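Local coordinates for ABC transporter (Thermotoga maritima, PDB 1JI0), which binds ATP and probably hydrolyses it to drive the transport of branched-chain amino acids across the membrane, at residues E8-H13 with K60-F65; I25-P30 with G215-E220; E113-D118 with A153-P158. All blocks are in the same frame, centred on the assembly; numbering follows the deposited sequence.

Interaction 1 (E8-H13 with K60-F65); sequences EVQSLH and KGKIIF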
ATOM      1  N   GLU A   8       0.202 -11.952   7.586  1.00 23.47           N
ATOM      2  CA  GLU A   8       1.387 -12.330   8.340  1.00 25.39           C
ATOM      3  C   GLU A   8       2.406 -12.953   7.398  1.00 25.78           C
ATOM      4  O   GLU A   8       2.093 -13.876   6.644  1.00 27.56           O
ATOM      5  CB  GLU A   8       1.058 -13.322   9.457  1.00 25.22           C
ATOM      6  CG  GLU A   8       2.282 -13.650  10.313  1.00 28.78           C
ATOM      7  CD  GLU A   8       1.999 -14.643  11.421  1.00 32.67           C
ATOM      8  OE1 GLU A   8       0.857 -15.145  11.499  1.00 34.37           O
ATOM      9  OE2 GLU A   8       2.924 -14.925  12.214  1.00 33.64           O
ATOM     10  N   VAL A   9       3.623 -12.428   7.429  1.00 24.52           N
ATOM     11  CA  VAL A   9       4.703 -12.942   6.598  1.00 23.87           C
ATOM     12  C   VAL A   9       5.638 -13.649   7.563  1.00 24.42           C
ATOM     13  O   VAL A   9       6.028 -13.071   8.570  1.00 24.96           O
ATOM     14  CB  VAL A   9       5.463 -11.783   5.880  1.00 24.64           C
ATOM     15  CG1 VAL A   9       6.654 -12.331   5.100  1.00 24.25           C
ATOM     16  CG2 VAL A   9       4.522 -11.047   4.936  1.00 22.61           C
ATOM     17  N   GLN A  10       5.975 -14.906   7.282  1.00 26.38           N
ATOM     18  CA  GLN A  10       6.872 -15.649   8.163  1.00 27.40           C
ATOM     19  C   GLN A  10       8.154 -16.054   7.444  1.00 28.18           C
ATOM     20  O   GLN A  10       8.101 -16.679   6.387  1.00 27.53           O
ATOM     21  CB  GLN A  10       6.186 -16.912   8.696  1.00 29.56           C
ATOM     22  CG  GLN A  10       4.802 -16.686   9.279  1.00 30.05           C
ATOM     23  CD  GLN A  10       4.219 -17.949   9.887  1.00 32.21           C
ATOM     24  OE1 GLN A  10       4.371 -19.046   9.341  1.00 30.95           O
ATOM     25  NE2 GLN A  10       3.539 -17.799  11.018  1.00 31.26           N
ATOM     26  N   SER A  11       9.293 -15.693   8.029  1.00 28.60           N
ATOM     27  CA  SER A  11      10.612 -16.019   7.482  1.00 30.51           C
ATOM     28  C   SER A  11      10.635 -16.039   5.956  1.00 29.96           C
ATOM     29  O   SER A  11      11.071 -17.017   5.348  1.00 29.73           O
ATOM     30  CB  SER A  11      11.069 -17.380   8.018  1.00 31.83           C
ATOM     31  OG  SER A  11      11.062 -17.394   9.440  1.00 33.86           O
ATOM     32  N   LEU A  12      10.163 -14.954   5.349  1.00 29.33           N
ATOM     33  CA  LEU A  12      10.103 -14.836   3.900  1.00 29.88           C
ATOM     34  C   LEU A  12      11.473 -14.658   3.264  1.00 29.16           C
ATOM     35  O   LEU A  12      12.279 -13.847   3.717  1.00 28.33           O
ATOM     36  CB  LEU A  12       9.213 -13.655   3.502  1.00 29.42           C
ATOM     37  CG  LEU A  12       9.196 -13.252   2.020  1.00 30.40           C
ATOM     38  CD1 LEU A  12       8.653 -14.388   1.176  1.00 30.29           C
ATOM     39  CD2 LEU A  12       8.356 -11.997   1.831  1.00 29.32           C
ATOM     40  N   HIS A  13      11.721 -15.434   2.211  1.00 29.56           N
ATOM     41  CA  HIS A  13      12.969 -15.370   1.454  1.00 29.55           C
ATOM     42  C   HIS A  13      12.596 -15.189  -0.003  1.00 29.50           C
ATOM     43  O   HIS A  13      11.721 -15.885  -0.513  1.00 30.02           O
ATOM     44  CB  HIS A  13      13.782 -16.660   1.612  1.00 29.69           C
ATOM     45  CG  HIS A  13      14.665 -16.668   2.817  1.00 29.18           C
ATOM     46  ND1 HIS A  13      15.935 -16.131   2.812  1.00 29.38           N
ATOM     47  CD2 HIS A  13      14.444 -17.099   4.081  1.00 28.60           C
ATOM     48  CE1 HIS A  13      16.457 -16.228   4.022  1.00 28.54           C
ATOM     49  NE2 HIS A  13      15.572 -16.812   4.811  1.00 29.69           N
ATOM     50  N   LYS A  60      11.226 -19.413   0.162  1.00 39.51           N
ATOM     51  CA  LYS A  60      11.134 -19.931   1.514  1.00 38.82           C
ATOM     52  C   LYS A  60      10.209 -19.059   2.357  1.00 37.33           C
ATOM     53  O   LYS A  60      10.055 -17.871   2.085  1.00 36.60           O
ATOM     54  CB  LYS A  60      12.533 -19.983   2.129  1.00 40.69           C
ATOM     55  CG  LYS A  60      12.874 -21.304   2.793  1.00 44.41           C
ATOM     56  CD  LYS A  60      14.381 -21.450   2.996  1.00 46.62           C
ATOM     57  CE  LYS A  60      15.127 -21.452   1.661  1.00 47.78           C
ATOM     58  NZ  LYS A  60      14.699 -22.580   0.780  1.00 47.34           N
ATOM     59  N   GLY A  61       9.592 -19.663   3.369  1.00 35.60           N
ATOM     60  CA  GLY A  61       8.683 -18.935   4.240  1.00 34.28           C
ATOM     61  C   GLY A  61       7.253 -18.933   3.736  1.00 33.55           C
ATOM     62  O   GLY A  61       6.951 -19.512   2.690  1.00 32.84           O
ATOM     63  N   LYS A  62       6.356 -18.288   4.476  1.00 31.98           N
ATOM     64  CA  LYS A  62       4.969 -18.234   4.049  1.00 32.41           C
ATOM     65  C   LYS A  62       4.297 -16.892   4.275  1.00 29.84           C
ATOM     66  O   LYS A  62       4.702 -16.099   5.122  1.00 27.52           O
ATOM     67  CB  LYS A  62       4.142 -19.332   4.724  1.00 35.17           C
ATOM     68  CG  LYS A  62       4.074 -19.241   6.225  1.00 39.82           C
ATOM     69  CD  LYS A  62       3.128 -20.299   6.794  1.00 42.56           C
ATOM     70  CE  LYS A  62       3.567 -21.711   6.421  1.00 44.52           C
ATOM     71  NZ  LYS A  62       2.722 -22.750   7.091  1.00 46.82           N
ATOM     72  N   ILE A  63       3.264 -16.663   3.479  1.00 28.31           N
ATOM     73  CA  ILE A  63       2.478 -15.447   3.522  1.00 28.84           C
ATOM     74  C   ILE A  63       1.080 -15.934   3.859  1.00 28.48           C
ATOM     75  O   ILE A  63       0.504 -16.751   3.139  1.00 29.61           O
ATOM     76  CB  ILE A  63       2.491 -14.742   2.149  1.00 28.86           C
ATOM     77  CG1 ILE A  63       3.944 -14.456   1.746  1.00 30.03           C
ATOM     78  CG2 ILE A  63       1.700 -13.442   2.213  1.00 28.68           C
ATOM     79  CD1 ILE A  63       4.103 -13.698   0.436  1.00 32.73           C
ATOM     80  N   ILE A  64       0.554 -15.447   4.975  1.00 26.28           N
ATOM     81  CA  ILE A  64      -0.757 -15.853   5.447  1.00 24.73           C
ATOM     82  C   ILE A  64      -1.734 -14.683   5.427  1.00 22.99           C
ATOM     83  O   ILE A  64      -1.496 -13.664   6.063  1.00 22.52           O
ATOM     84  CB  ILE A  64      -0.636 -16.413   6.884  1.00 24.80           C
ATOM     85  CG1 ILE A  64       0.458 -17.483   6.922  1.00 25.74           C
ATOM     86  CG2 ILE A  64      -1.966 -17.010   7.330  1.00 23.90           C
ATOM     87  CD1 ILE A  64       0.860 -17.910   8.321  1.00 27.54           C
ATOM     88  N   PHE A  65      -2.820 -14.837   4.674  1.00 23.36           N
ATOM     89  CA  PHE A  65      -3.858 -13.818   4.555  1.00 23.71           C
ATOM     90  C   PHE A  65      -5.071 -14.323   5.329  1.00 24.76           C
ATOM     91  O   PHE A  65      -5.613 -15.386   5.011  1.00 23.49           O
ATOM     92  CB  PHE A  65      -4.227 -13.612   3.086  1.00 24.54           C
ATOM     93  CG  PHE A  65      -5.331 -12.623   2.873  1.00 25.91           C
ATOM     94  CD1 PHE A  65      -5.191 -11.303   3.284  1.00 24.97           C
ATOM     95  CD2 PHE A  65      -6.508 -13.004   2.236  1.00 26.31           C
ATOM     96  CE1 PHE A  65      -6.208 -10.376   3.062  1.00 26.01           C
ATOM     97  CE2 PHE A  65      -7.529 -12.081   2.010  1.00 27.30           C
ATOM     98  CZ  PHE A  65      -7.377 -10.763   2.423  1.00 26.07           C
TER
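The side chain of Gln-10 lies alongside that of Lys-62, both pointing the same way, and its OE1 presses on the lysine methylenes, 3.1 Å from Lys-62 CD. Its CG is anti to the carbonyl carbon (chi1 -49°), and the chain runs on extended, bringing the amide obliquely over the end of Ile-64: Gln-10 CD is 3.7 Å from Ile-64 CD1. The amide is held from the same strand, since Gln-10 NE2 donates in its own plane to Glu-8 OE2 (3.2 Å), meeting that oxygen from above the carboxylate plane.

The two backbones run antiparallel. Glu-8 with Ile-64 and Gln-10 with Lys-62 are hydrogen-bonded pairs, the latter with Gln-10 N to Lys-62 O at 2.8 Å and 171°. The register shifts by one between Gln-10 and His-13, where Ser-11 and Leu-12 both face Ile-25 in a G1 beta bulge. Pairing resumes at His-13, where CB meets Lys-60 CB at 3.6 Å; the ring itself is bonded through ND1 to His-20. Gly-61, opposite the bulge, has backbone angles that would jam a CB against the preceding carbonyl.

The chemistry is thus that of an outer face of the antiparallel subdomain: backbone bonds set the register, while long polar chains, with Ile-64 among them, cover this partly exposed face.

Interaction 2 (I25-P30 with G215-E220); sequences IDLKVP and GQIVLE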
ATOM      1  N   ILE A  25      12.352 -12.380   6.370  1.00 29.07           N
ATOM      2  CA  ILE A  25      11.717 -11.356   7.190  1.00 27.61           C
ATOM      3  C   ILE A  25      10.373 -11.825   7.743  1.00 27.62           C
ATOM      4  O   ILE A  25       9.742 -12.721   7.179  1.00 25.98           O
ATOM      5  CB  ILE A  25      11.480 -10.065   6.381  1.00 27.31           C
ATOM      6  CG1 ILE A  25      10.564 -10.367   5.192  1.00 24.32           C
ATOM      7  CG2 ILE A  25      12.824  -9.480   5.915  1.00 26.10           C
ATOM      8  CD1 ILE A  25      10.040  -9.140   4.511  1.00 22.81           C
ATOM      9  N   ASP A  26       9.957 -11.215   8.854  1.00 27.45           N
ATOM     10  CA  ASP A  26       8.673 -11.518   9.495  1.00 27.21           C
ATOM     11  C   ASP A  26       7.919 -10.194   9.624  1.00 25.76           C
ATOM     12  O   ASP A  26       8.515  -9.181   9.978  1.00 26.38           O
ATOM     13  CB  ASP A  26       8.882 -12.097  10.896  1.00 29.35           C
ATOM     14  CG  ASP A  26       9.714 -13.369  10.891  1.00 32.93           C
ATOM     15  OD1 ASP A  26       9.267 -14.389  10.323  1.00 32.51           O
ATOM     16  OD2 ASP A  26      10.825 -13.339  11.463  1.00 35.67           O
ATOM     17  N   LEU A  27       6.623 -10.202   9.336  1.00 25.84           N
ATOM     18  CA  LEU A  27       5.800  -8.997   9.439  1.00 24.90           C
ATOM     19  C   LEU A  27       4.376  -9.385   9.764  1.00 23.66           C
ATOM     20  O   LEU A  27       3.923 -10.457   9.382  1.00 24.00           O
ATOM     21  CB  LEU A  27       5.715  -8.245   8.111  1.00 26.75           C
ATOM     22  CG  LEU A  27       6.880  -7.866   7.216  1.00 27.42           C
ATOM     23  CD1 LEU A  27       6.306  -7.500   5.843  1.00 26.31           C
ATOM     24  CD2 LEU A  27       7.658  -6.711   7.815  1.00 28.91           C
ATOM     25  N   LYS A  28       3.661  -8.490  10.440  1.00 22.54           N
ATOM     26  CA  LYS A  28       2.257  -8.711  10.755  1.00 21.02           C
ATOM     27  C   LYS A  28       1.536  -7.401  10.513  1.00 20.92           C
ATOM     28  O   LYS A  28       2.053  -6.336  10.845  1.00 21.15           O
ATOM     29  CB  LYS A  28       2.077  -9.144  12.211  1.00 22.90           C
ATOM     30  CG  LYS A  28       2.588 -10.541  12.494  1.00 25.17           C
ATOM     31  CD  LYS A  28       2.182 -10.998  13.886  1.00 28.60           C
ATOM     32  CE  LYS A  28       2.812 -12.334  14.228  1.00 30.77           C
ATOM     33  NZ  LYS A  28       2.489 -12.725  15.631  1.00 33.24           N
ATOM     34  N   VAL A  29       0.364  -7.472   9.898  1.00 19.35           N
ATOM     35  CA  VAL A  29      -0.433  -6.273   9.641  1.00 18.29           C
ATOM     36  C   VAL A  29      -1.778  -6.519  10.327  1.00 19.68           C
ATOM     37  O   VAL A  29      -2.631  -7.227   9.793  1.00 18.61           O
ATOM     38  CB  VAL A  29      -0.649  -6.053   8.122  1.00 19.04           C
ATOM     39  CG1 VAL A  29      -1.345  -4.725   7.887  1.00 16.65           C
ATOM     40  CG2 VAL A  29       0.705  -6.090   7.388  1.00 15.24           C
ATOM     41  N   PRO A  30      -1.968  -5.958  11.538  1.00 20.00           N
ATOM     42  CA  PRO A  30      -3.215  -6.130  12.298  1.00 21.08           C
ATOM     43  C   PRO A  30      -4.412  -5.444  11.653  1.00 21.13           C
ATOM     44  O   PRO A  30      -4.274  -4.392  11.020  1.00 18.02           O
ATOM     45  CB  PRO A  30      -2.883  -5.522  13.672  1.00 20.95           C
ATOM     46  CG  PRO A  30      -1.354  -5.627  13.750  1.00 20.58           C
ATOM     47  CD  PRO A  30      -0.960  -5.242  12.342  1.00 19.60           C
ATOM     48  N   GLY A 215      17.341  -6.337   2.526  1.00 30.65           N
ATOM     49  CA  GLY A 215      16.577  -7.560   2.687  1.00 29.61           C
ATOM     50  C   GLY A 215      16.285  -8.088   4.081  1.00 29.53           C
ATOM     51  O   GLY A 215      15.749  -9.183   4.212  1.00 29.35           O
ATOM     52  N   GLN A 216      16.632  -7.339   5.122  1.00 29.30           N
ATOM     53  CA  GLN A 216      16.361  -7.786   6.485  1.00 30.15           C
ATOM     54  C   GLN A 216      15.760  -6.674   7.354  1.00 28.37           C
ATOM     55  O   GLN A 216      16.060  -5.496   7.163  1.00 26.59           O
ATOM     56  CB  GLN A 216      17.643  -8.287   7.153  1.00 33.41           C
ATOM     57  CG  GLN A 216      18.356  -9.410   6.421  1.00 36.36           C
ATOM     58  CD  GLN A 216      19.367 -10.111   7.312  1.00 39.24           C
ATOM     59  OE1 GLN A 216      19.000 -10.867   8.207  1.00 41.38           O
ATOM     60  NE2 GLN A 216      20.648  -9.850   7.077  1.00 40.32           N
ATOM     61  N   ILE A 217      14.916  -7.056   8.311  1.00 26.74           N
ATOM     62  CA  ILE A 217      14.310  -6.082   9.213  1.00 24.75           C
ATOM     63  C   ILE A 217      15.303  -5.859  10.351  1.00 24.98           C
ATOM     64  O   ILE A 217      15.639  -6.794  11.069  1.00 23.68           O
ATOM     65  CB  ILE A 217      12.974  -6.604   9.804  1.00 25.01           C
ATOM     66  CG1 ILE A 217      12.012  -6.986   8.677  1.00 25.70           C
ATOM     67  CG2 ILE A 217      12.332  -5.530  10.679  1.00 25.25           C
ATOM     68  CD1 ILE A 217      11.729  -5.877   7.699  1.00 25.74           C
ATOM     69  N   VAL A 218      15.787  -4.632  10.513  1.00 24.13           N
ATOM     70  CA  VAL A 218      16.746  -4.352  11.572  1.00 24.53           C
ATOM     71  C   VAL A 218      16.078  -3.753  12.803  1.00 24.76           C
ATOM     72  O   VAL A 218      16.667  -3.712  13.881  1.00 24.70           O
ATOM     73  CB  VAL A 218      17.854  -3.393  11.078  1.00 25.78           C
ATOM     74  CG1 VAL A 218      18.613  -4.041   9.929  1.00 27.54           C
ATOM     75  CG2 VAL A 218      17.249  -2.077  10.616  1.00 24.70           C
ATOM     76  N   LEU A 219      14.841  -3.297  12.637  1.00 23.47           N
ATOM     77  CA  LEU A 219      14.107  -2.682  13.731  1.00 22.13           C
ATOM     78  C   LEU A 219      12.627  -2.628  13.389  1.00 22.47           C
ATOM     79  O   LEU A 219      12.258  -2.457  12.225  1.00 21.55           O
ATOM     80  CB  LEU A 219      14.630  -1.261  13.958  1.00 22.59           C
ATOM     81  CG  LEU A 219      14.083  -0.431  15.120  1.00 22.57           C
ATOM     82  CD1 LEU A 219      14.405  -1.109  16.431  1.00 22.17           C
ATOM     83  CD2 LEU A 219      14.709   0.957  15.089  1.00 21.99           C
ATOM     84  N   GLU A 220      11.781  -2.778  14.400  1.00 20.93           N
ATOM     85  CA  GLU A 220      10.344  -2.698  14.191  1.00 20.78           C
ATOM     86  C   GLU A 220       9.738  -2.184  15.486  1.00 22.48           C
ATOM     87  O   GLU A 220      10.390  -2.214  16.536  1.00 21.83           O
ATOM     88  CB  GLU A 220       9.758  -4.071  13.835  1.00 20.98           C
ATOM     89  CG  GLU A 220       9.859  -5.096  14.946  1.00 22.39           C
ATOM     90  CD  GLU A 220       9.117  -6.380  14.637  1.00 23.61           C
ATOM     91  OE1 GLU A 220       9.687  -7.262  13.957  1.00 24.71           O
ATOM     92  OE2 GLU A 220       7.952  -6.504  15.066  1.00 24.08           O
TER
HETATM   93  O   HOH W   1      10.582  -8.311  11.772  1.00 32.17           O
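The peptide carbonyl of Gly-215 is met from well off its plane by Ile-25 CG2, 3.4 Å from Gly-215 O. The carbonyl of Asp-26 and the carboxylate of Glu-220 are linked by one water, which donates to both, at 2.9 Å from Asp-26 O and 2.6 Å from Glu-220 OE1. The other carboxylate oxygen, Glu-220 OE2, is bonded to Tyr-208.

Between these polar points the contact is aliphatic. Ile-217 crosses Ile-25 at about a right angle, its CG1 lying 3.8 Å from Ile-25 CG2. The first torsion of Ile-25 (chi1 60°) wedges CG1 between the backbone N and the carbonyl carbon and turns CG2 toward Gly-215 and Ile-217. Ile-217 is bent at chi2 (-56°), and its CD1 reaches Leu-27 CD2 at a looser 4.2 Å. Leu-212 and Leu-37 also touch Ile-217, extending the apolar cluster into the mixed sheet.

The axes of the short segments 25-30 and 216-220 are inclined at 66° and come no nearer than 6.9 Å, with no direct hydrogen bond between the segments. Strand 25-30 of the antiparallel sheet packs through side chains against the edge strand of the mixed sheet, close to the nucleotide: Gly-215 comes within about 6 Å of the bound ATP at nearest approach and is hydrogen-bonded by backbone to Ala-43, one of the ATP-binding residues. The chemistry implies a join made by branched aliphatic side chains, with the water carrying the polar link between the strands.

Interaction 3 (E113-D118 with A153-P158); sequences EGIKRD and ALMSRP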
ATOM      1  N   GLU A 113     -26.178  -0.266  -3.278  1.00 64.60           N
ATOM      2  CA  GLU A 113     -26.022   0.941  -2.475  1.00 64.75           C
ATOM      3  C   GLU A 113     -24.553   1.155  -2.118  1.00 63.88           C
ATOM      4  O   GLU A 113     -24.029   2.264  -2.247  1.00 63.44           O
ATOM      5  CB  GLU A 113     -26.858   0.842  -1.196  1.00 65.57           C
ATOM      6  CG  GLU A 113     -28.351   0.973  -1.429  1.00 66.67           C
ATOM      7  CD  GLU A 113     -28.722   2.314  -2.032  1.00 67.48           C
ATOM      8  OE1 GLU A 113     -28.517   3.346  -1.356  1.00 67.69           O
ATOM      9  OE2 GLU A 113     -29.209   2.334  -3.183  1.00 67.92           O
ATOM     10  N   GLY A 114     -23.897   0.086  -1.672  1.00 62.91           N
ATOM     11  CA  GLY A 114     -22.493   0.170  -1.310  1.00 61.88           C
ATOM     12  C   GLY A 114     -21.682   0.911  -2.356  1.00 61.11           C
ATOM     13  O   GLY A 114     -21.062   1.936  -2.066  1.00 61.63           O
ATOM     14  N   ILE A 115     -21.692   0.398  -3.579  1.00 60.11           N
ATOM     15  CA  ILE A 115     -20.958   1.018  -4.670  1.00 59.05           C
ATOM     16  C   ILE A 115     -21.323   2.492  -4.773  1.00 58.20           C
ATOM     17  O   ILE A 115     -20.483   3.323  -5.116  1.00 57.84           O
ATOM     18  CB  ILE A 115     -21.259   0.324  -6.019  1.00 58.86           C
ATOM     19  CG1 ILE A 115     -20.314   0.853  -7.095  1.00 59.40           C
ATOM     20  CG2 ILE A 115     -22.695   0.585  -6.440  1.00 59.69           C
ATOM     21  CD1 ILE A 115     -20.471   0.167  -8.425  1.00 58.92           C
ATOM     22  N   LYS A 116     -22.576   2.809  -4.467  1.00 58.29           N
ATOM     23  CA  LYS A 116     -23.044   4.189  -4.523  1.00 59.02           C
ATOM     24  C   LYS A 116     -22.378   5.021  -3.437  1.00 58.89           C
ATOM     25  O   LYS A 116     -21.777   6.067  -3.707  1.00 58.74           O
ATOM     26  CB  LYS A 116     -24.564   4.252  -4.336  1.00 60.04           C
ATOM     27  CG  LYS A 116     -25.370   3.689  -5.495  1.00 61.29           C
ATOM     28  CD  LYS A 116     -26.841   4.090  -5.377  1.00 62.28           C
ATOM     29  CE  LYS A 116     -27.616   3.748  -6.643  1.00 62.55           C
ATOM     30  NZ  LYS A 116     -29.020   4.247  -6.583  1.00 62.76           N
ATOM     31  N   ARG A 117     -22.497   4.546  -2.203  1.00 58.48           N
ATOM     32  CA  ARG A 117     -21.922   5.225  -1.051  1.00 58.14           C
ATOM     33  C   ARG A 117     -20.407   5.351  -1.173  1.00 57.14           C
ATOM     34  O   ARG A 117     -19.841   6.399  -0.855  1.00 56.90           O
ATOM     35  CB  ARG A 117     -22.313   4.467   0.220  1.00 59.35           C
ATOM     36  CG  ARG A 117     -23.823   4.423   0.400  1.00 61.10           C
ATOM     37  CD  ARG A 117     -24.293   3.338   1.347  1.00 62.95           C
ATOM     38  NE  ARG A 117     -25.751   3.345   1.447  1.00 64.78           N
ATOM     39  CZ  ARG A 117     -26.467   2.450   2.121  1.00 65.28           C
ATOM     40  NH1 ARG A 117     -25.862   1.461   2.765  1.00 65.60           N
ATOM     41  NH2 ARG A 117     -27.790   2.546   2.157  1.00 65.79           N
ATOM     42  N   ASP A 118     -19.752   4.293  -1.649  1.00 55.92           N
ATOM     43  CA  ASP A 118     -18.302   4.310  -1.810  1.00 54.27           C
ATOM     44  C   ASP A 118     -17.856   5.331  -2.847  1.00 53.54           C
ATOM     45  O   ASP A 118     -16.851   6.017  -2.659  1.00 53.34           O
ATOM     46  CB  ASP A 118     -17.778   2.929  -2.211  1.00 54.00           C
ATOM     47  CG  ASP A 118     -17.892   1.917  -1.096  1.00 54.38           C
ATOM     48  OD1 ASP A 118     -17.917   2.327   0.085  1.00 54.23           O
ATOM     49  OD2 ASP A 118     -17.938   0.705  -1.397  1.00 54.51           O
ATOM     50  N   ALA A 153      -8.578   1.460  -6.398  1.00 27.29           N
ATOM     51  CA  ALA A 153      -8.383   0.369  -5.460  1.00 27.09           C
ATOM     52  C   ALA A 153      -9.488   0.375  -4.405  1.00 27.20           C
ATOM     53  O   ALA A 153     -10.000  -0.676  -4.015  1.00 27.18           O
ATOM     54  CB  ALA A 153      -7.007   0.493  -4.795  1.00 27.16           C
ATOM     55  N   LEU A 154      -9.868   1.563  -3.953  1.00 27.58           N
ATOM     56  CA  LEU A 154     -10.909   1.673  -2.936  1.00 27.74           C
ATOM     57  C   LEU A 154     -12.254   1.139  -3.412  1.00 28.52           C
ATOM     58  O   LEU A 154     -12.972   0.496  -2.651  1.00 28.45           O
ATOM     59  CB  LEU A 154     -11.069   3.128  -2.487  1.00 28.22           C
ATOM     60  CG  LEU A 154      -9.988   3.693  -1.561  1.00 27.93           C
ATOM     61  CD1 LEU A 154     -10.329   5.135  -1.196  1.00 28.04           C
ATOM     62  CD2 LEU A 154      -9.901   2.844  -0.314  1.00 27.52           C
HETATM   63  N   MSE A 155     -12.597   1.400  -4.671  1.00 29.37           N
HETATM   64  CA  MSE A 155     -13.871   0.934  -5.213  1.00 31.02           C
HETATM   65  C   MSE A 155     -14.035  -0.585  -5.172  1.00 31.03           C
HETATM   66  O   MSE A 155     -15.132  -1.096  -5.370  1.00 31.06           O
HETATM   67  CB  MSE A 155     -14.054   1.439  -6.647  1.00 32.20           C
HETATM   68  CG  MSE A 155     -14.317   2.936  -6.752  1.00 34.83           C
HETATM   69 SE   MSE A 155     -15.835   3.516  -5.680  1.00 38.37          SE
HETATM   70  CE  MSE A 155     -17.097   2.129  -6.128  1.00 38.13           C
ATOM     71  N   SER A 156     -12.949  -1.311  -4.920  1.00 31.05           N
ATOM     72  CA  SER A 156     -13.027  -2.763  -4.852  1.00 31.66           C
ATOM     73  C   SER A 156     -13.228  -3.195  -3.405  1.00 32.33           C
ATOM     74  O   SER A 156     -13.325  -4.382  -3.116  1.00 32.32           O
ATOM     75  CB  SER A 156     -11.751  -3.405  -5.405  1.00 31.79           C
ATOM     76  OG  SER A 156     -10.694  -3.346  -4.464  1.00 31.11           O
ATOM     77  N   ARG A 157     -13.284  -2.220  -2.501  1.00 33.33           N
ATOM     78  CA  ARG A 157     -13.473  -2.494  -1.076  1.00 34.79           C
ATOM     79  C   ARG A 157     -12.468  -3.557  -0.606  1.00 33.56           C
ATOM     80  O   ARG A 157     -12.840  -4.644  -0.141  1.00 31.89           O
ATOM     81  CB  ARG A 157     -14.918  -2.947  -0.838  1.00 38.62           C
ATOM     82  CG  ARG A 157     -15.301  -3.116   0.620  1.00 44.26           C
ATOM     83  CD  ARG A 157     -16.818  -3.114   0.803  1.00 47.98           C
ATOM     84  NE  ARG A 157     -17.390  -1.778   0.642  1.00 51.86           N
ATOM     85  CZ  ARG A 157     -18.687  -1.502   0.745  1.00 54.16           C
ATOM     86  NH1 ARG A 157     -19.556  -2.471   1.004  1.00 55.53           N
ATOM     87  NH2 ARG A 157     -19.119  -0.255   0.600  1.00 55.12           N
ATOM     88  N   PRO A 158     -11.170  -3.230  -0.691  1.00 32.16           N
ATOM     89  CA  PRO A 158     -10.045  -4.095  -0.312  1.00 31.86           C
ATOM     90  C   PRO A 158     -10.086  -4.600   1.124  1.00 30.80           C
ATOM     91  O   PRO A 158     -10.512  -3.886   2.029  1.00 30.92           O
ATOM     92  CB  PRO A 158      -8.819  -3.204  -0.545  1.00 32.53           C
ATOM     93  CG  PRO A 158      -9.324  -2.085  -1.426  1.00 32.09           C
ATOM     94  CD  PRO A 158     -10.704  -1.854  -0.922  1.00 32.99           C
TER
HETATM   95  O   HOH W   2     -16.494   0.391   1.799  1.00 55.00           O
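Asp-118, on helix 114-125, meets Arg-157 where the chain leaves helix 142-154 through a type I beta turn, Leu-154 to Arg-157; both helices belong to the helical part of the ABC ATPase fold. The carboxylate and guanidinium planes stand 81° apart, so this salt bridge is not a coplanar, two-pronged pair. One nitrogen faces both oxygens: Arg-157 NH2 donates to Asp-118 OD1 at 2.9 Å and 155°, within the guanidinium plane and on the syn side of the oxygen. Its closer approach to Asp-118 OD2 (2.5 Å) is poorly angled, a weak and doubtful bond.

OD2 has a further partner in Arg-109, while OD1 also accepts from a water (3.0 Å) that is weakly bonded by Arg-157 NE. With an alanine in place of Asp-118 the carboxylate is gone, and Arg-109 and Arg-157 would probably be left without their shared counter-charge.

Just before the turn, Ala-153 O accepts from both Ser-156 N and Ser-156 OG (2.8 Å for OG), and the turn itself is closed by Arg-157 N to Leu-154 O. Apolar contact comes from residue 155, a selenomethionine bent at chi2 and chi3: Met-155 SE lies 4.0 Å from Asp-118 CB, and Met-155 CE touches Ile-115 CG1 at 3.6 Å.

In the fold
From the N terminus, strand 5-16 opens interaction 1, which closes when strand 60-65 returns beside it. Before that closure, strand 25-30 has opened interaction 2, so the two contacts cross along the chain; interaction 2 closes only at 215-220, after 184 intervening residues. Within that long excursion the chain enters the helical region, where 113-118 and 153-158 open and close interaction 3. Interactions 1 and 2 touch directly, as strands 5-16 and 25-30 are neighbours, and together they connect the antiparallel sheet to the last strand of the mixed sheet. Interaction 3 ties helix 114-125 to the turn after helix 142-154, its centre about 30 Å from that of interaction 2 and on the opposite side of the chain's centre.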